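Long-range contact in universal stress protein (Pseudomonas aeruginosa UCBPP-PA14, PDB 7MQ5), which is of unknown function but belongs to the universal stress protein family, whose members are associated with cellular responses to stress: residues Q5-P16 with V33-E44. Sequence-based numbering, arbitrary orientation.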
ATOM      1  N   GLN A   5      -5.301   3.691 -12.303  1.00 20.80           N
ATOM      2  CA  GLN A   5      -6.157   4.540 -13.120  1.00 21.90           C
ATOM      3  C   GLN A   5      -7.630   4.295 -12.754  1.00 20.59           C
ATOM      4  O   GLN A   5      -8.432   5.249 -12.843  1.00 23.92           O
ATOM      5  CB  GLN A   5      -5.935   4.289 -14.617  1.00 26.43           C
ATOM      6  CG  GLN A   5      -6.878   5.078 -15.524  1.00 29.97           C
ATOM      7  CD  GLN A   5      -6.684   6.572 -15.419  1.00 29.62           C
ATOM      8  OE1 GLN A   5      -5.562   7.069 -15.458  1.00 32.94           O
ATOM      9  NE2 GLN A   5      -7.781   7.307 -15.331  1.00 34.41           N
ATOM     10  N   ALA A   6      -7.958   3.079 -12.312  1.00 18.87           N
ATOM     11  CA  ALA A   6      -9.353   2.710 -11.978  1.00 19.61           C
ATOM     12  C   ALA A   6      -9.782   3.305 -10.629  1.00 18.57           C
ATOM     13  O   ALA A   6     -10.991   3.259 -10.331  1.00 20.07           O
ATOM     14  CB  ALA A   6      -9.509   1.208 -11.997  1.00 21.73           C
ATOM     15  N   ILE A   7      -8.844   3.832  -9.832  1.00 15.64           N
ATOM     16  CA  ILE A   7      -9.217   4.435  -8.517  1.00 15.16           C
ATOM     17  C   ILE A   7      -9.705   5.855  -8.795  1.00 15.22           C
ATOM     18  O   ILE A   7      -8.882   6.696  -9.202  1.00 17.74           O
ATOM     19  CB  ILE A   7      -8.057   4.370  -7.517  1.00 15.33           C
ATOM     20  CG1 ILE A   7      -7.724   2.906  -7.205  1.00 16.62           C
ATOM     21  CG2 ILE A   7      -8.411   5.158  -6.269  1.00 16.66           C
ATOM     22  CD1 ILE A   7      -6.446   2.696  -6.433  1.00 17.27           C
ATOM     23  N   ARG A   8     -10.993   6.098  -8.585  1.00 15.00           N
ATOM     24  CA  ARG A   8     -11.551   7.416  -8.974  1.00 15.41           C
ATOM     25  C   ARG A   8     -11.572   8.417  -7.815  1.00 13.57           C
ATOM     26  O   ARG A   8     -11.803   9.585  -8.098  1.00 13.81           O
ATOM     27  CB  ARG A   8     -12.900   7.230  -9.662  1.00 18.41           C
ATOM     28  CG  ARG A   8     -12.837   6.301 -10.871  1.00 21.15           C
ATOM     29  CD  ARG A   8     -11.625   6.525 -11.764  1.00 22.55           C
ATOM     30  NE  ARG A   8     -11.559   7.897 -12.247  1.00 23.65           N
ATOM     31  CZ  ARG A   8     -10.448   8.526 -12.632  1.00 24.92           C
ATOM     32  NH1 ARG A   8      -9.273   7.923 -12.571  1.00 25.86           N
ATOM     33  NH2 ARG A   8     -10.516   9.777 -13.052  1.00 27.67           N
ATOM     34  N   SER A   9     -11.371   7.973  -6.574  0.60 12.04           N
ATOM     35  CA  SER A   9     -11.220   8.961  -5.480  0.60 11.82           C
ATOM     36  C   SER A   9     -10.238   8.407  -4.453  0.60 10.71           C
ATOM     37  O   SER A   9     -10.208   7.179  -4.201  0.60 11.41           O
ATOM     38  CB  SER A   9     -12.528   9.411  -4.872  0.60 14.30           C
ATOM     39  OG  SER A   9     -13.145   8.390  -4.116  0.60 18.01           O
ATOM     40  N   ILE A  10      -9.428   9.313  -3.933  1.00  9.56           N
ATOM     41  CA  ILE A  10      -8.377   8.995  -2.946  1.00  9.85           C
ATOM     42  C   ILE A  10      -8.638   9.778  -1.673  1.00  9.73           C
ATOM     43  O   ILE A  10      -8.841  11.013  -1.744  1.00 10.51           O
ATOM     44  CB  ILE A  10      -7.003   9.363  -3.527  1.00  9.94           C
ATOM     45  CG1 ILE A  10      -6.723   8.592  -4.818  1.00 11.08           C
ATOM     46  CG2 ILE A  10      -5.912   9.170  -2.487  1.00 10.59           C
ATOM     47  CD1 ILE A  10      -5.473   9.036  -5.535  1.00 12.39           C
ATOM     48  N   LEU A  11      -8.676   9.067  -0.553  0.70  8.64           N
ATOM     49  CA  LEU A  11      -8.753   9.730   0.767  0.70  8.69           C
ATOM     50  C   LEU A  11      -7.327  10.088   1.198  0.70  8.33           C
ATOM     51  O   LEU A  11      -6.472   9.178   1.293  0.70  8.96           O
ATOM     52  CB  LEU A  11      -9.419   8.798   1.775  0.70  9.10           C
ATOM     53  CG  LEU A  11      -9.584   9.381   3.176  0.70  9.32           C
ATOM     54  CD1 LEU A  11     -10.490  10.602   3.145  0.70  9.57           C
ATOM     55  CD2 LEU A  11     -10.127   8.322   4.124  0.70 10.05           C
ATOM     56  N   VAL A  12      -7.082  11.375   1.425  1.00  8.42           N
ATOM     57  CA  VAL A  12      -5.751  11.872   1.842  1.00  8.54           C
ATOM     58  C   VAL A  12      -5.852  12.317   3.295  1.00  8.76           C
ATOM     59  O   VAL A  12      -6.599  13.268   3.584  1.00  9.66           O
ATOM     60  CB  VAL A  12      -5.278  13.024   0.945  1.00  9.90           C
ATOM     61  CG1 VAL A  12      -3.851  13.415   1.271  1.00 11.17           C
ATOM     62  CG2 VAL A  12      -5.429  12.704  -0.535  1.00 11.53           C
ATOM     63  N   VAL A  13      -5.147  11.630   4.182  1.00  8.82           N
ATOM     64  CA  VAL A  13      -5.140  12.024   5.613  1.00  9.51           C
ATOM     65  C   VAL A  13      -4.142  13.171   5.774  1.00 10.59           C
ATOM     66  O   VAL A  13      -2.946  12.973   5.520  1.00 13.07           O
ATOM     67  CB  VAL A  13      -4.808  10.827   6.503  1.00 11.56           C
ATOM     68  CG1 VAL A  13      -4.776  11.250   7.964  1.00 13.86           C
ATOM     69  CG2 VAL A  13      -5.800   9.706   6.282  1.00 12.91           C
ATOM     70  N   ILE A  14      -4.651  14.324   6.186  1.00 10.96           N
ATOM     71  CA  ILE A  14      -3.858  15.572   6.360  1.00 12.61           C
ATOM     72  C   ILE A  14      -3.567  15.770   7.846  1.00 13.46           C
ATOM     73  O   ILE A  14      -4.514  15.800   8.638  1.00 13.95           O
ATOM     74  CB  ILE A  14      -4.632  16.786   5.787  1.00 14.16           C
ATOM     75  CG1 ILE A  14      -4.941  16.637   4.293  1.00 15.42           C
ATOM     76  CG2 ILE A  14      -3.889  18.085   6.081  1.00 15.74           C
ATOM     77  CD1 ILE A  14      -3.723  16.600   3.394  1.00 17.21           C
ATOM     78  N   GLU A  15      -2.294  15.918   8.198  1.00 16.13           N
ATOM     79  CA  GLU A  15      -1.891  16.209   9.595  1.00 16.81           C
ATOM     80  C   GLU A  15      -1.845  17.718   9.782  1.00 18.30           C
ATOM     81  O   GLU A  15      -1.368  18.448   8.914  1.00 18.65           O
ATOM     82  CB  GLU A  15      -0.499  15.664   9.915  1.00 19.76           C
ATOM     83  CG  GLU A  15      -0.418  14.156  10.008  1.00 21.86           C
ATOM     84  CD  GLU A  15      -0.913  13.538  11.308  1.00 26.06           C
ATOM     85  OE1 GLU A  15      -1.169  14.284  12.277  1.00 29.84           O
ATOM     86  OE2 GLU A  15      -1.003  12.296  11.366  1.00 27.79           O
ATOM     87  N   PRO A  16      -2.361  18.244  10.907  1.00 17.02           N
ATOM     88  CA  PRO A  16      -2.266  19.686  11.152  1.00 20.29           C
ATOM     89  C   PRO A  16      -0.939  20.239  11.712  1.00 21.34           C
ATOM     90  O   PRO A  16      -0.668  21.429  11.493  1.00 24.10           O
ATOM     91  CB  PRO A  16      -3.371  19.920  12.196  1.00 22.50           C
ATOM     92  CG  PRO A  16      -3.521  18.586  12.910  1.00 22.09           C
ATOM     93  CD  PRO A  16      -3.254  17.542  11.848  1.00 17.88           C
ATOM     94  N   VAL A  33      -1.704  12.254 -12.878  1.00 16.54           N
ATOM     95  CA  VAL A  33      -1.743  11.305 -14.022  1.00 17.51           C
ATOM     96  C   VAL A  33      -3.135  10.677 -14.156  1.00 16.93           C
ATOM     97  O   VAL A  33      -3.673  10.679 -15.273  1.00 21.23           O
ATOM     98  CB  VAL A  33      -0.659  10.223 -13.867  1.00 18.40           C
ATOM     99  CG1 VAL A  33      -0.801   9.113 -14.894  1.00 20.46           C
ATOM    100  CG2 VAL A  33       0.729  10.837 -13.938  1.00 19.52           C
ATOM    101  N   THR A  34      -3.731  10.208 -13.052  1.00 16.88           N
ATOM    102  CA  THR A  34      -5.006   9.451 -13.151  1.00 17.81           C
ATOM    103  C   THR A  34      -6.258  10.338 -13.151  1.00 16.74           C
ATOM    104  O   THR A  34      -7.328   9.835 -13.532  1.00 19.15           O
ATOM    105  CB  THR A  34      -5.127   8.440 -12.010  1.00 17.60           C
ATOM    106  OG1 THR A  34      -5.339   9.175 -10.804  1.00 15.64           O
ATOM    107  CG2 THR A  34      -3.918   7.537 -11.893  1.00 18.60           C
ATOM    108  N   GLN A  35      -6.102  11.629 -12.828  0.60 15.68           N
ATOM    109  CA  GLN A  35      -7.226  12.610 -12.746  0.60 16.35           C
ATOM    110  C   GLN A  35      -8.253  12.154 -11.700  0.60 15.88           C
ATOM    111  O   GLN A  35      -9.424  12.557 -11.787  0.60 18.52           O
ATOM    112  CB  GLN A  35      -7.853  12.853 -14.118  0.60 19.06           C
ATOM    113  CG  GLN A  35      -6.857  13.403 -15.128  0.60 21.80           C
ATOM    114  CD  GLN A  35      -7.503  13.839 -16.417  0.60 30.40           C
ATOM    115  OE1 GLN A  35      -8.638  13.479 -16.723  0.60 37.68           O
ATOM    116  NE2 GLN A  35      -6.771  14.623 -17.189  0.60 36.58           N
ATOM    117  N   SER A  36      -7.798  11.367 -10.719  0.50 13.08           N
ATOM    118  CA  SER A  36      -8.637  10.917  -9.578  0.50 11.68           C
ATOM    119  C   SER A  36      -9.028  12.117  -8.717  0.50 10.70           C
ATOM    120  O   SER A  36      -8.279  13.115  -8.681  0.50 11.87           O
ATOM    121  CB  SER A  36      -7.902   9.903  -8.731  0.50 11.81           C
ATOM    122  OG  SER A  36      -8.644   9.555  -7.566  0.50 12.17           O
ATOM    123  N   HIS A  37     -10.160  11.990  -8.042  1.00 10.76           N
ATOM    124  CA  HIS A  37     -10.618  13.022  -7.091  1.00 10.56           C
ATOM    125  C   HIS A  37      -9.811  12.867  -5.800  1.00 10.55           C
ATOM    126  O   HIS A  37      -9.478  11.726  -5.430  1.00 11.77           O
ATOM    127  CB  HIS A  37     -12.103  12.814  -6.821  1.00 10.79           C
ATOM    128  CG  HIS A  37     -12.631  13.778  -5.826  1.00 10.39           C
ATOM    129  ND1 HIS A  37     -12.971  15.074  -6.164  1.00 10.51           N
ATOM    130  CD2 HIS A  37     -12.847  13.653  -4.502  1.00 10.17           C
ATOM    131  CE1 HIS A  37     -13.366  15.699  -5.071  1.00 10.26           C
ATOM    132  NE2 HIS A  37     -13.299  14.856  -4.041  1.00 10.50           N
ATOM    133  N   LEU A  38      -9.482  13.986  -5.164  1.00  9.14           N
ATOM    134  CA  LEU A  38      -8.808  13.976  -3.850  1.00  9.31           C
ATOM    135  C   LEU A  38      -9.777  14.462  -2.776  1.00  9.45           C
ATOM    136  O   LEU A  38     -10.289  15.599  -2.895  1.00 10.46           O
ATOM    137  CB  LEU A  38      -7.583  14.890  -3.869  1.00 10.11           C
ATOM    138  CG  LEU A  38      -6.521  14.550  -4.915  1.00 11.45           C
ATOM    139  CD1 LEU A  38      -5.330  15.493  -4.778  1.00 13.30           C
ATOM    140  CD2 LEU A  38      -6.070  13.098  -4.806  1.00 11.82           C
ATOM    141  N   HIS A  39     -10.007  13.641  -1.751  1.00  9.03           N
ATOM    142  CA  HIS A  39     -10.775  14.068  -0.558  1.00  8.82           C
ATOM    143  C   HIS A  39      -9.790  14.232   0.594  1.00  9.13           C
ATOM    144  O   HIS A  39      -9.185  13.238   1.033  1.00  9.62           O
ATOM    145  CB  HIS A  39     -11.884  13.082  -0.230  1.00  9.18           C
ATOM    146  CG  HIS A  39     -12.719  13.548   0.913  1.00  9.80           C
ATOM    147  ND1 HIS A  39     -13.578  14.621   0.789  1.00 11.00           N
ATOM    148  CD2 HIS A  39     -12.829  13.107   2.185  1.00 10.65           C
ATOM    149  CE1 HIS A  39     -14.186  14.806   1.945  1.00 11.45           C
ATOM    150  NE2 HIS A  39     -13.743  13.892   2.815  1.00 11.47           N
ATOM    151  N   LEU A  40      -9.619  15.466   1.052  1.00  8.95           N
ATOM    152  CA  LEU A  40      -8.656  15.768   2.133  1.00  9.26           C
ATOM    153  C   LEU A  40      -9.378  15.714   3.478  1.00  9.56           C
ATOM    154  O   LEU A  40     -10.376  16.438   3.658  1.00 11.47           O
ATOM    155  CB  LEU A  40      -8.042  17.152   1.918  1.00 10.62           C
ATOM    156  CG  LEU A  40      -7.577  17.493   0.504  1.00 12.76           C
ATOM    157  CD1 LEU A  40      -6.887  18.846   0.476  1.00 15.33           C
ATOM    158  CD2 LEU A  40      -6.672  16.417  -0.068  1.00 13.31           C
ATOM    159  N   LEU A  41      -8.840  14.938   4.405  1.00  9.10           N
ATOM    160  CA  LEU A  41      -9.490  14.746   5.717  1.00  9.23           C
ATOM    161  C   LEU A  41      -8.538  15.138   6.839  1.00  9.42           C
ATOM    162  O   LEU A  41      -7.406  14.625   6.880  1.00 10.31           O
ATOM    163  CB  LEU A  41      -9.892  13.276   5.870  1.00  9.64           C
ATOM    164  CG  LEU A  41     -10.366  12.852   7.261  1.00 10.88           C
ATOM    165  CD1 LEU A  41     -11.697  13.511   7.606  1.00 12.75           C
ATOM    166  CD2 LEU A  41     -10.451  11.334   7.373  1.00 11.22           C
ATOM    167  N   VAL A  42      -9.019  15.989   7.744  1.00 10.00           N
ATOM    168  CA  VAL A  42      -8.309  16.255   9.024  1.00 10.52           C
ATOM    169  C   VAL A  42      -9.124  15.568  10.125  1.00 10.53           C
ATOM    170  O   VAL A  42     -10.322  15.847  10.228  1.00 11.30           O
ATOM    171  CB  VAL A  42      -8.115  17.753   9.310  1.00 12.09           C
ATOM    172  CG1 VAL A  42      -7.543  17.962  10.705  1.00 14.12           C
ATOM    173  CG2 VAL A  42      -7.239  18.412   8.261  1.00 13.64           C
ATOM    174  N   CYS A  43      -8.472  14.717  10.907  1.00 10.84           N
ATOM    175  CA  CYS A  43      -9.135  13.976  12.002  1.00 11.77           C
ATOM    176  C   CYS A  43      -8.852  14.692  13.321  1.00 11.72           C
ATOM    177  O   CYS A  43      -7.785  14.466  13.912  1.00 13.74           O
ATOM    178  CB  CYS A  43      -8.641  12.540  12.064  1.00 12.24           C
ATOM    179  SG  CYS A  43      -8.913  11.631  10.529  1.00 13.93           S
ATOM    180  N   GLU A  44      -9.780  15.547  13.745  1.00 12.11           N
ATOM    181  CA  GLU A  44      -9.598  16.321  14.993  1.00 13.12           C
ATOM    182  C   GLU A  44     -10.936  16.929  15.388  1.00 13.37           C
ATOM    183  O   GLU A  44     -11.720  17.283  14.491  1.00 13.94           O
ATOM    184  CB  GLU A  44      -8.580  17.443  14.791  1.00 13.20           C
ATOM    185  CG  GLU A  44      -8.309  18.237  16.059  1.00 14.20           C
ATOM    186  CD  GLU A  44      -7.296  19.359  15.935  1.00 14.01           C
ATOM    187  OE1 GLU A  44      -6.348  19.222  15.128  1.00 15.37           O
ATOM    188  OE2 GLU A  44      -7.454  20.368  16.661  1.00 16.22           O
TER
HETATM  189  O   HOH W   1      -5.960   7.109  -9.118  0.70 15.35           O
HETATM  190  O   HOH W   2      -5.754  14.081  10.482  1.00 17.68           O
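Arg8 and Thr34 join the two segments where helix 22-34 ends: the guanidinium turns its NH1-NH2 end to Thr34 O, which lies in its plane, 2.9 Å from NH1 and 3.2 Å from NH2. Bends at chi2 and chi3 (-42° and -57°) fold the arginine back to this carbonyl, although its CB starts out away from residues 33-44. NH1 also donates to Gln5 O, tying residues 5 and 8 together while the guanidinium reaches Thr34 O, and Gln5 NE2 adds a weak bond to Thr34 O. A water accepts from Thr34 OG1 and donates to Ile7 O, while the same OG1 receives Ser36 N in an ST turn. The solvent side lies here, with Gln5, Arg8 and Gln35 exposed, and again at Pro16.

From Ser9 onward the strands run parallel, their axes 4.7 Å apart at closest, and the backbone bonds alternate from His37 N to Arg8 O through Ile14 N to Leu41 O. Packing tightens on both faces. On one, Leu40 CD2 lies alongside Val12 CB at 3.8 Å, and Leu38 CD2 reaches Ile10 CB. On the other, in the Leu11 conformer described, CD1 lies 3.6 Å from His39 CD2, in the ring plane at its edge; with CG anti to the backbone N (chi1 -179°), this conformer also brings CD1 to Leu41 CB. Beyond the pairing, a second water links Ile14 O to Cys43 N, and Pro16 CG touches Glu44 OE1, which hydrogen-bonds His49, while OE2 forms a salt bridge with Arg47.

Strand 9-13, helix 22-34 and strand 37-43 form a beta-alpha-beta unit, whose helix covers Ile10, Val12 and Leu38; helix 77-88 packs on His39 and Leu41, and strands 92-96 and 67-72 flank the pair within the sheet.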